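Sugar kinase (Agrobacterium tumefaciens, PDB 2RBC) probably phosphorylates a sugar or related carbohydrate with ATP, as a putative ribokinase of the pfkB carbohydrate kinase family. Local coordinates at residues G29-A37 with I155-R166; F209-T218 with V223-Y234. One frame throughout, in Å; residues are numbered along the deposited sequence. Where two conformers were deposited one is given.

Interaction 1: residues G29-A37 with I155-R166; sequences GKHVLCVGA and IALFDAVLVDVR
Leu33 lies over the ring of Phe158. Its CB sits 3.7 Å from the ring centroid and almost on the ring normal, a CH-pi contact. With Leu33 CG anti to the backbone N (chi1 -179°) and chi2 at 59°, CD2 lies 3.5 Å from Ile155 CD1. The same ring turns an edge to His31. Phe158 CE1 stands over the imidazole face, offset toward its rim, in an edge-to-face pair with planes at 73°. His31 NE2 is hydrogen-bonded to Ser84 OG on strand 82-90.

The backbones of 31-35 and 160-163 form parallel strands. Leu33 N hydrogen-bonds to Ala160 O, and Leu162 N to Leu33 O at 2.7 Å. Asp159 OD2 takes His31 N through its anti lone pair at 2.9 Å. Asp164 OD2 takes Ala37 N through its syn lone pair at 2.8 Å, while OD1 accepts Arg166 N in an Asx turn. Val161 and Val163, on the Leu33 side, pack against helix 168-180. Cys34 and Leu162 face helix 68-78. The buried backbone groups thus satisfy one another, the two aspartates take N-H groups at the ends, and the apolar faces are left for helices to cover, as in an alpha/beta sheet of this family.

Interaction 2: residues F209-T218 with V223-Y234; sequences FSEPAATRLT and VKDMLPVLHARY. With SO4 (sulfate ion), chain E.
Met226 reaches helix 211-218 because CG is anti to its carbonyl carbon (chi1 -59°) and the chain beyond is extended. This selenomethionine lays SE against Ala214 CB at 3.5 Å and brings CE to Thr215 OG1 at 3.3 Å. Thr218 has OG1 between its backbone N and carbonyl carbon (chi1 68°), which leaves CG2 to meet Leu230 CG at 3.7 Å. Thr218 OG1 also lies 3.5 Å from Met226 CG. It donates to Ala214 O, which accepts Thr218 N from the opposite face of its plane, and it accepts from Leu220 N.

Leu230 fills the middle of the contact, its CD1 touching Phe209 CD2 at 3.8 Å. Near the C-terminal end of helix 211-218, Arg233 NH1 donates to Leu217 O at 3.0 Å. The bond is nearly straight and lies in the guanidinium plane, but it meets the carbonyl from above its plane. A water links the same oxygen to Arg233 NH2. At the other end Val223 CG2 packs on Glu211 CD. Arg216 NH1 donates to O4 of a sulfate ion at 3.2 Å; the sulfate, probably from the crystallisation liquor, also bonds to Val194 N.

Strand 206-210 runs into helix 211-218, with Ser210 OG as N-cap accepting from Ala213 N. This helix and helix 223-233 cross at 57°, their axes coming within 10.1 Å. Both pack against strand 238-242, where Val241 touches Ala214, Val223 and Leu230. Helix 194-200 borders Ala213.

How the interactions relate
Both contacts reach the same large mixed sheet, but at different depths. Interaction 1 is a buried pairing of two of its parallel strands, centred about 11 Å from the centre of the chain. Interaction 2 lies about 18 Å from that centre and is partly buried. It joins the end of strand 206-210 and the following helix to helix 223-233. Strand 185-189 lies between 160-163 and 206-210 in the sheet. The centres of the contacts are about 23 Å apart and their nearest atoms about 7 Å, so the two do not touch. Backbone hydrogen bonds dominate interaction 1, whereas apolar side chains and one arginine-to-carbonyl bond hold interaction 2.

Interaction 1: residues G29-A37 with I155-R166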
loop_
_atom_site.group_PDB
_atom_site.type_symbol
_atom_site.label_atom_id
_atom_site.label_comp_id
_atom_site.label_asym_id
_atom_site.label_seq_id
_atom_site.Cartn_x
_atom_site.Cartn_y
_atom_site.Cartn_z
ATOM N N GLY A 29 23.452 -15.200 -22.854
ATOM C CA GLY A 29 23.053 -13.819 -22.901
ATOM C C GLY A 29 24.094 -12.959 -22.218
ATOM O O GLY A 29 24.754 -13.380 -21.268
ATOM N N LYS A 30 24.209 -11.727 -22.673
ATOM C CA LYS A 30 25.081 -10.786 -22.022
ATOM C C LYS A 30 24.578 -10.465 -20.623
ATOM O O LYS A 30 23.389 -10.492 -20.354
ATOM C CB LYS A 30 25.205 -9.507 -22.860
ATOM C CG LYS A 30 25.812 -9.771 -24.254
ATOM C CD LYS A 30 27.269 -10.182 -24.173
ATOM C CE LYS A 30 27.811 -10.638 -25.511
ATOM N NZ LYS A 30 29.270 -10.535 -25.510
ATOM N N HIS A 31 25.516 -10.128 -19.754
ATOM C CA HIS A 31 25.244 -9.847 -18.383
ATOM C C HIS A 31 25.333 -8.345 -18.116
ATOM O O HIS A 31 26.373 -7.733 -18.322
ATOM C CB HIS A 31 26.239 -10.594 -17.513
ATOM C CG HIS A 31 25.802 -10.719 -16.093
ATOM N ND1 HIS A 31 26.486 -11.483 -15.174
ATOM C CD2 HIS A 31 24.727 -10.209 -15.437
ATOM C CE1 HIS A 31 25.862 -11.407 -14.004
ATOM N NE2 HIS A 31 24.802 -10.628 -14.137
ATOM N N VAL A 32 24.213 -7.762 -17.685
ATOM C CA VAL A 32 24.092 -6.329 -17.405
ATOM C C VAL A 32 23.857 -6.140 -15.889
ATOM O O VAL A 32 22.961 -6.765 -15.334
ATOM C CB VAL A 32 22.919 -5.708 -18.177
ATOM C CG1 VAL A 32 22.825 -4.235 -17.884
ATOM C CG2 VAL A 32 23.037 -5.953 -19.699
ATOM N N LEU A 33 24.686 -5.318 -15.252
ATOM C CA LEU A 33 24.477 -4.791 -13.914
ATOM C C LEU A 33 23.590 -3.575 -13.944
ATOM O O LEU A 33 23.919 -2.573 -14.566
ATOM C CB LEU A 33 25.785 -4.363 -13.262
ATOM C CG LEU A 33 25.721 -3.796 -11.825
ATOM C CD1 LEU A 33 25.090 -4.809 -10.774
ATOM C CD2 LEU A 33 27.099 -3.338 -11.370
ATOM N N CYS A 34 22.485 -3.655 -13.225
ATOM C CA CYS A 34 21.595 -2.493 -13.023
ATOM C C CYS A 34 21.761 -2.023 -11.599
ATOM O O CYS A 34 21.873 -2.821 -10.691
ATOM C CB CYS A 34 20.154 -2.878 -13.305
ATOM S SG CYS A 34 19.959 -3.482 -14.986
ATOM N N VAL A 35 21.800 -0.710 -11.401
ATOM C CA VAL A 35 21.983 -0.127 -10.078
ATOM C C VAL A 35 20.925 0.933 -9.800
ATOM O O VAL A 35 20.725 1.841 -10.619
ATOM C CB VAL A 35 23.339 0.561 -9.963
ATOM C CG1 VAL A 35 23.537 1.148 -8.562
ATOM C CG2 VAL A 35 24.483 -0.423 -10.363
ATOM N N GLY A 36 20.248 0.790 -8.661
ATOM C CA GLY A 36 19.321 1.804 -8.164
ATOM C C GLY A 36 18.094 1.352 -7.402
ATOM O O GLY A 36 18.163 0.548 -6.502
ATOM N N ALA A 37 16.945 1.868 -7.813
ATOM C CA ALA A 37 15.681 1.662 -7.109
ATOM C C ALA A 37 15.103 0.250 -7.105
ATOM O O ALA A 37 15.095 -0.434 -8.120
ATOM C CB ALA A 37 14.651 2.647 -7.643
ATOM N N ILE A 155 33.122 -5.393 -11.255
ATOM C CA ILE A 155 32.499 -4.871 -12.464
ATOM C C ILE A 155 32.950 -5.629 -13.713
ATOM O O ILE A 155 32.220 -5.696 -14.700
ATOM C CB ILE A 155 32.758 -3.352 -12.593
ATOM C CG1 ILE A 155 32.111 -2.605 -11.402
ATOM C CG2 ILE A 155 32.238 -2.788 -13.928
ATOM C CD1 ILE A 155 30.557 -2.721 -11.329
ATOM N N ALA A 156 34.147 -6.219 -13.666
ATOM C CA ALA A 156 34.717 -6.867 -14.845
ATOM C C ALA A 156 33.889 -8.072 -15.238
ATOM O O ALA A 156 33.982 -8.553 -16.367
ATOM C CB ALA A 156 36.206 -7.291 -14.595
ATOM N N LEU A 157 33.063 -8.540 -14.321
ATOM C CA LEU A 157 32.196 -9.661 -14.577
ATOM C C LEU A 157 30.977 -9.304 -15.433
ATOM O O LEU A 157 30.253 -10.192 -15.890
ATOM C CB LEU A 157 31.744 -10.250 -13.238
ATOM C CG LEU A 157 32.913 -10.681 -12.301
ATOM C CD1 LEU A 157 32.380 -11.595 -11.208
ATOM C CD2 LEU A 157 34.142 -11.360 -12.998
ATOM N N PHE A 158 30.717 -8.016 -15.626
ATOM C CA PHE A 158 29.569 -7.597 -16.409
ATOM C C PHE A 158 29.987 -7.155 -17.810
ATOM O O PHE A 158 31.133 -6.813 -18.052
ATOM C CB PHE A 158 28.848 -6.484 -15.666
ATOM C CG PHE A 158 28.347 -6.914 -14.343
ATOM C CD1 PHE A 158 27.260 -7.790 -14.245
ATOM C CD2 PHE A 158 28.976 -6.500 -13.190
ATOM C CE1 PHE A 158 26.822 -8.221 -12.994
ATOM C CE2 PHE A 158 28.544 -6.929 -11.962
ATOM C CZ PHE A 158 27.464 -7.776 -11.861
ATOM N N ASP A 159 29.042 -7.202 -18.737
ATOM C CA ASP A 159 29.278 -6.788 -20.118
ATOM C C ASP A 159 28.883 -5.326 -20.296
ATOM O O ASP A 159 29.387 -4.663 -21.187
ATOM C CB ASP A 159 28.494 -7.688 -21.060
ATOM C CG ASP A 159 28.997 -9.118 -21.031
ATOM O OD1 ASP A 159 30.188 -9.293 -21.315
ATOM O OD2 ASP A 159 28.245 -10.059 -20.755
ATOM N N ALA A 160 27.938 -4.847 -19.482
ATOM C CA ALA A 160 27.566 -3.432 -19.427
ATOM C C ALA A 160 26.990 -3.146 -18.069
ATOM O O ALA A 160 26.652 -4.075 -17.343
ATOM C CB ALA A 160 26.510 -3.042 -20.514
ATOM N N VAL A 161 26.886 -1.853 -17.724
ATOM C CA VAL A 161 26.226 -1.421 -16.494
ATOM C C VAL A 161 25.223 -0.333 -16.836
ATOM O O VAL A 161 25.400 0.429 -17.798
ATOM C CB VAL A 161 27.207 -0.918 -15.405
ATOM C CG1 VAL A 161 28.266 -1.955 -15.122
ATOM C CG2 VAL A 161 27.827 0.420 -15.753
ATOM N N LEU A 162 24.132 -0.339 -16.084
ATOM C CA LEU A 162 23.082 0.664 -16.208
ATOM C C LEU A 162 22.771 1.204 -14.829
ATOM O O LEU A 162 22.580 0.426 -13.880
ATOM C CB LEU A 162 21.829 0.039 -16.833
ATOM C CG LEU A 162 20.575 0.910 -16.932
ATOM C CD1 LEU A 162 20.784 2.198 -17.720
ATOM C CD2 LEU A 162 19.379 0.057 -17.403
ATOM N N VAL A 163 22.743 2.530 -14.670
ATOM C CA VAL A 163 22.493 3.105 -13.347
ATOM C C VAL A 163 21.370 4.124 -13.459
ATOM O O VAL A 163 21.276 4.811 -14.464
ATOM C CB VAL A 163 23.755 3.778 -12.689
ATOM C CG1 VAL A 163 25.023 2.776 -12.654
ATOM C CG2 VAL A 163 24.081 5.136 -13.342
ATOM N N ASP A 164 20.521 4.181 -12.421
ATOM C CA ASP A 164 19.500 5.239 -12.271
ATOM C C ASP A 164 19.961 6.356 -11.324
ATOM O O ASP A 164 21.087 6.332 -10.853
ATOM C CB ASP A 164 18.120 4.631 -11.916
ATOM C CG ASP A 164 18.000 4.137 -10.503
ATOM O OD1 ASP A 164 18.777 4.586 -9.638
ATOM O OD2 ASP A 164 17.104 3.264 -10.235
ATOM N N VAL A 165 19.100 7.348 -11.092
ATOM C CA VAL A 165 19.462 8.525 -10.311
ATOM C C VAL A 165 19.208 8.340 -8.803
ATOM O O VAL A 165 19.459 9.238 -8.033
ATOM C CB VAL A 165 18.713 9.798 -10.794
ATOM C CG1 VAL A 165 19.172 10.180 -12.209
ATOM C CG2 VAL A 165 17.162 9.647 -10.672
ATOM N N ARG A 166 18.782 7.157 -8.385
ATOM C CA ARG A 166 18.327 6.958 -7.011
ATOM C C ARG A 166 19.432 6.792 -5.959
ATOM O O ARG A 166 19.251 7.175 -4.824
ATOM C CB ARG A 166 17.366 5.767 -6.925
ATOM C CG ARG A 166 16.874 5.465 -5.480
ATOM C CD ARG A 166 16.087 6.637 -4.856
ATOM N NE ARG A 166 14.815 6.710 -5.549
ATOM C CZ ARG A 166 14.509 7.509 -6.578
ATOM N NH1 ARG A 166 15.333 8.457 -7.041
ATOM N NH2 ARG A 166 13.306 7.393 -7.135
HETATM O O HOH W 1 30.591 -11.623 -23.357
HETATM O O HOH W 2 19.542 0.972 -13.345
#

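Interaction 2: residues F209-T218 with V223-Y234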
loop_
_atom_site.group_PDB
_atom_site.type_symbol
_atom_site.label_atom_id
_atom_site.label_comp_id
_atom_site.label_asym_id
_atom_site.label_seq_id
_atom_site.Cartn_x
_atom_site.Cartn_y
_atom_site.Cartn_z
ATOM N N PHE A 209 18.171 10.257 -21.500
ATOM C CA PHE A 209 17.371 11.165 -20.679
ATOM C C PHE A 209 15.873 11.003 -21.006
ATOM O O PHE A 209 15.502 10.763 -22.157
ATOM C CB PHE A 209 17.718 12.645 -20.969
ATOM C CG PHE A 209 19.104 13.063 -20.564
ATOM C CD1 PHE A 209 19.406 13.342 -19.220
ATOM C CD2 PHE A 209 20.095 13.282 -21.538
ATOM C CE1 PHE A 209 20.680 13.797 -18.857
ATOM C CE2 PHE A 209 21.374 13.717 -21.199
ATOM C CZ PHE A 209 21.682 13.974 -19.856
ATOM N N SER A 210 15.017 11.164 -19.986
ATOM C CA SER A 210 13.588 11.283 -20.203
ATOM C C SER A 210 13.369 12.719 -20.623
ATOM O O SER A 210 14.188 13.597 -20.321
ATOM C CB SER A 210 12.828 11.019 -18.893
ATOM O OG SER A 210 13.230 11.954 -17.915
ATOM N N GLU A 211 12.268 12.982 -21.306
ATOM C CA GLU A 211 11.977 14.358 -21.675
ATOM C C GLU A 211 11.986 15.375 -20.483
ATOM O O GLU A 211 12.611 16.448 -20.541
ATOM C CB GLU A 211 10.663 14.397 -22.453
ATOM C CG GLU A 211 10.219 15.803 -22.745
ATOM C CD GLU A 211 9.114 15.856 -23.786
ATOM O OE1 GLU A 211 8.639 14.791 -24.239
ATOM O OE2 GLU A 211 8.743 16.998 -24.133
ATOM N N PRO A 212 11.296 15.054 -19.393
ATOM C CA PRO A 212 11.352 15.964 -18.260
ATOM C C PRO A 212 12.745 16.220 -17.690
ATOM O O PRO A 212 13.047 17.344 -17.290
ATOM C CB PRO A 212 10.486 15.276 -17.210
ATOM C CG PRO A 212 9.750 14.265 -17.882
ATOM C CD PRO A 212 10.437 13.895 -19.129
ATOM N N ALA A 213 13.609 15.207 -17.650
ATOM C CA ALA A 213 14.965 15.414 -17.118
ATOM C C ALA A 213 15.772 16.348 -18.038
ATOM O O ALA A 213 16.430 17.296 -17.584
ATOM C CB ALA A 213 15.679 14.050 -16.986
ATOM N N ALA A 214 15.689 16.081 -19.342
ATOM C CA ALA A 214 16.384 16.880 -20.338
ATOM C C ALA A 214 15.887 18.321 -20.353
ATOM O O ALA A 214 16.683 19.250 -20.539
ATOM C CB ALA A 214 16.243 16.251 -21.692
ATOM N N THR A 215 14.581 18.494 -20.146
ATOM C CA THR A 215 13.963 19.821 -20.055
ATOM C C THR A 215 14.579 20.590 -18.904
ATOM O O THR A 215 14.946 21.740 -19.043
ATOM C CB THR A 215 12.438 19.688 -19.837
ATOM O OG1 THR A 215 11.862 18.899 -20.904
ATOM C CG2 THR A 215 11.788 21.027 -19.769
ATOM N N ARG A 216 14.688 19.934 -17.756
ATOM C CA ARG A 216 15.235 20.596 -16.601
ATOM C C ARG A 216 16.687 20.950 -16.786
ATOM O O ARG A 216 17.120 22.032 -16.394
ATOM C CB ARG A 216 15.109 19.732 -15.339
ATOM C CG ARG A 216 15.575 20.530 -14.112
ATOM C CD ARG A 216 15.513 19.773 -12.767
ATOM N NE ARG A 216 14.203 19.190 -12.495
ATOM C CZ ARG A 216 13.899 18.513 -11.385
ATOM N NH1 ARG A 216 14.804 18.334 -10.424
ATOM N NH2 ARG A 216 12.681 18.009 -11.239
ATOM N N LEU A 217 17.440 20.034 -17.383
ATOM C CA LEU A 217 18.878 20.213 -17.524
ATOM C C LEU A 217 19.237 21.323 -18.514
ATOM O O LEU A 217 20.217 22.038 -18.298
ATOM C CB LEU A 217 19.549 18.868 -17.903
ATOM C CG LEU A 217 21.072 18.734 -17.772
ATOM C CD1 LEU A 217 21.581 19.052 -16.348
ATOM C CD2 LEU A 217 21.482 17.324 -18.184
ATOM N N THR A 218 18.450 21.464 -19.585
ATOM C CA THR A 218 18.738 22.403 -20.668
ATOM C C THR A 218 17.948 23.658 -20.550
ATOM O O THR A 218 18.319 24.696 -21.101
ATOM C CB THR A 218 18.412 21.817 -22.065
ATOM O OG1 THR A 218 16.982 21.654 -22.218
ATOM C CG2 THR A 218 19.155 20.503 -22.279
ATOM N N VAL A 223 12.132 18.776 -27.515
ATOM C CA VAL A 223 13.157 17.777 -27.367
ATOM C C VAL A 223 14.234 17.890 -28.440
ATOM O O VAL A 223 15.414 17.860 -28.106
ATOM C CB VAL A 223 12.587 16.343 -27.313
ATOM C CG1 VAL A 223 13.688 15.359 -27.533
ATOM C CG2 VAL A 223 11.896 16.122 -25.959
ATOM N N LYS A 224 13.843 18.114 -29.694
ATOM C CA LYS A 224 14.843 18.188 -30.761
ATOM C C LYS A 224 15.852 19.311 -30.523
ATOM O O LYS A 224 16.987 19.214 -30.993
ATOM C CB LYS A 224 14.203 18.404 -32.139
ATOM C CG LYS A 224 13.440 19.691 -32.249
ATOM C CD LYS A 224 13.414 20.280 -33.647
ATOM C CE LYS A 224 12.688 21.698 -33.654
ATOM N NZ LYS A 224 13.659 22.859 -33.789
ATOM N N ASP A 225 15.412 20.381 -29.847
ATOM C CA ASP A 225 16.276 21.520 -29.508
ATOM C C ASP A 225 17.226 21.230 -28.348
ATOM O O ASP A 225 18.154 21.995 -28.092
ATOM C CB ASP A 225 15.443 22.713 -29.083
ATOM C CG ASP A 225 14.653 23.317 -30.231
ATOM O OD1 ASP A 225 15.076 23.194 -31.419
ATOM O OD2 ASP A 225 13.638 23.951 -29.908
HETATM N N MSE A 226 16.982 20.152 -27.633
HETATM C CA MSE A 226 17.813 19.828 -26.479
HETATM C C MSE A 226 19.061 19.053 -26.881
HETATM O O MSE A 226 20.080 19.151 -26.230
HETATM C CB MSE A 226 17.012 19.034 -25.461
HETATM C CG MSE A 226 15.800 19.782 -24.972
HETATM SE SE MSE A 226 14.725 18.613 -23.851
HETATM C CE MSE A 226 13.112 19.747 -23.824
ATOM N N LEU A 227 18.981 18.306 -27.973
ATOM C CA LEU A 227 20.092 17.472 -28.381
ATOM C C LEU A 227 21.345 18.280 -28.774
ATOM O O LEU A 227 22.466 17.871 -28.424
ATOM C CB LEU A 227 19.670 16.467 -29.474
ATOM C CG LEU A 227 19.063 15.155 -28.950
ATOM C CD1 LEU A 227 20.110 14.454 -28.127
ATOM C CD2 LEU A 227 17.837 15.358 -28.112
ATOM N N PRO A 228 21.195 19.388 -29.527
ATOM C CA PRO A 228 22.386 20.196 -29.792
ATOM C C PRO A 228 23.163 20.653 -28.545
ATOM O O PRO A 228 24.398 20.583 -28.541
ATOM C CB PRO A 228 21.843 21.372 -30.621
ATOM C CG PRO A 228 20.651 20.803 -31.288
ATOM C CD PRO A 228 20.033 19.890 -30.290
ATOM N N VAL A 229 22.437 21.056 -27.496
ATOM C CA VAL A 229 23.056 21.558 -26.282
ATOM C C VAL A 229 23.662 20.396 -25.493
ATOM O O VAL A 229 24.761 20.507 -24.985
ATOM C CB VAL A 229 22.053 22.316 -25.364
ATOM C CG1 VAL A 229 22.855 23.210 -24.382
ATOM C CG2 VAL A 229 21.110 23.163 -26.185
ATOM N N LEU A 230 22.941 19.280 -25.408
ATOM C CA LEU A 230 23.389 18.164 -24.622
ATOM C C LEU A 230 24.614 17.515 -25.299
ATOM O O LEU A 230 25.546 17.114 -24.619
ATOM C CB LEU A 230 22.251 17.141 -24.410
ATOM C CG LEU A 230 21.111 17.551 -23.476
ATOM C CD1 LEU A 230 19.963 16.510 -23.495
ATOM C CD2 LEU A 230 21.698 17.745 -22.042
ATOM N N HIS A 231 24.633 17.453 -26.622
ATOM C CA HIS A 231 25.810 16.973 -27.305
ATOM C C HIS A 231 27.048 17.858 -27.031
ATOM O O HIS A 231 28.131 17.371 -26.771
ATOM C CB HIS A 231 25.608 16.887 -28.811
ATOM C CG HIS A 231 26.891 16.623 -29.535
ATOM N ND1 HIS A 231 27.526 15.401 -29.473
ATOM C CD2 HIS A 231 27.719 17.446 -30.218
ATOM C CE1 HIS A 231 28.661 15.469 -30.142
ATOM N NE2 HIS A 231 28.793 16.695 -30.620
ATOM N N ALA A 232 26.861 19.165 -27.117
ATOM C CA ALA A 232 27.936 20.113 -26.935
ATOM C C ALA A 232 28.499 19.999 -25.532
ATOM O O ALA A 232 29.699 20.112 -25.361
ATOM C CB ALA A 232 27.476 21.542 -27.221
ATOM N N ARG A 233 27.639 19.785 -24.541
ATOM C CA ARG A 233 28.068 19.631 -23.153
ATOM C C ARG A 233 28.861 18.332 -22.895
ATOM O O ARG A 233 29.770 18.319 -22.085
ATOM C CB ARG A 233 26.877 19.696 -22.204
ATOM C CG ARG A 233 26.299 21.069 -22.082
ATOM C CD ARG A 233 25.179 21.057 -21.069
ATOM N NE ARG A 233 24.469 22.326 -21.083
ATOM C CZ ARG A 233 23.369 22.562 -20.379
ATOM N NH1 ARG A 233 22.836 21.604 -19.637
ATOM N NH2 ARG A 233 22.780 23.740 -20.463
ATOM N N TYR A 234 28.469 17.272 -23.575
ATOM C CA TYR A 234 29.002 15.921 -23.403
ATOM C C TYR A 234 29.377 15.314 -24.773
ATOM O O TYR A 234 28.805 14.300 -25.193
ATOM C CB TYR A 234 27.944 15.057 -22.735
ATOM C CG TYR A 234 27.365 15.649 -21.495
ATOM C CD1 TYR A 234 28.154 15.910 -20.388
ATOM C CD2 TYR A 234 26.015 15.976 -21.434
ATOM C CE1 TYR A 234 27.613 16.491 -19.240
ATOM C CE2 TYR A 234 25.469 16.535 -20.312
ATOM C CZ TYR A 234 26.264 16.779 -19.210
ATOM O OH TYR A 234 25.686 17.334 -18.095
HETATM S S SO4 E . 16.772 21.281 -9.097
HETATM O O1 SO4 E . 16.242 22.437 -9.821
HETATM O O2 SO4 E . 17.897 21.675 -8.248
HETATM O O3 SO4 E . 15.721 20.660 -8.287
HETATM O O4 SO4 E . 17.258 20.328 -10.079
HETATM O O HOH W 3 9.324 17.965 -27.429
HETATM O O HOH W 4 20.953 25.177 -18.636
#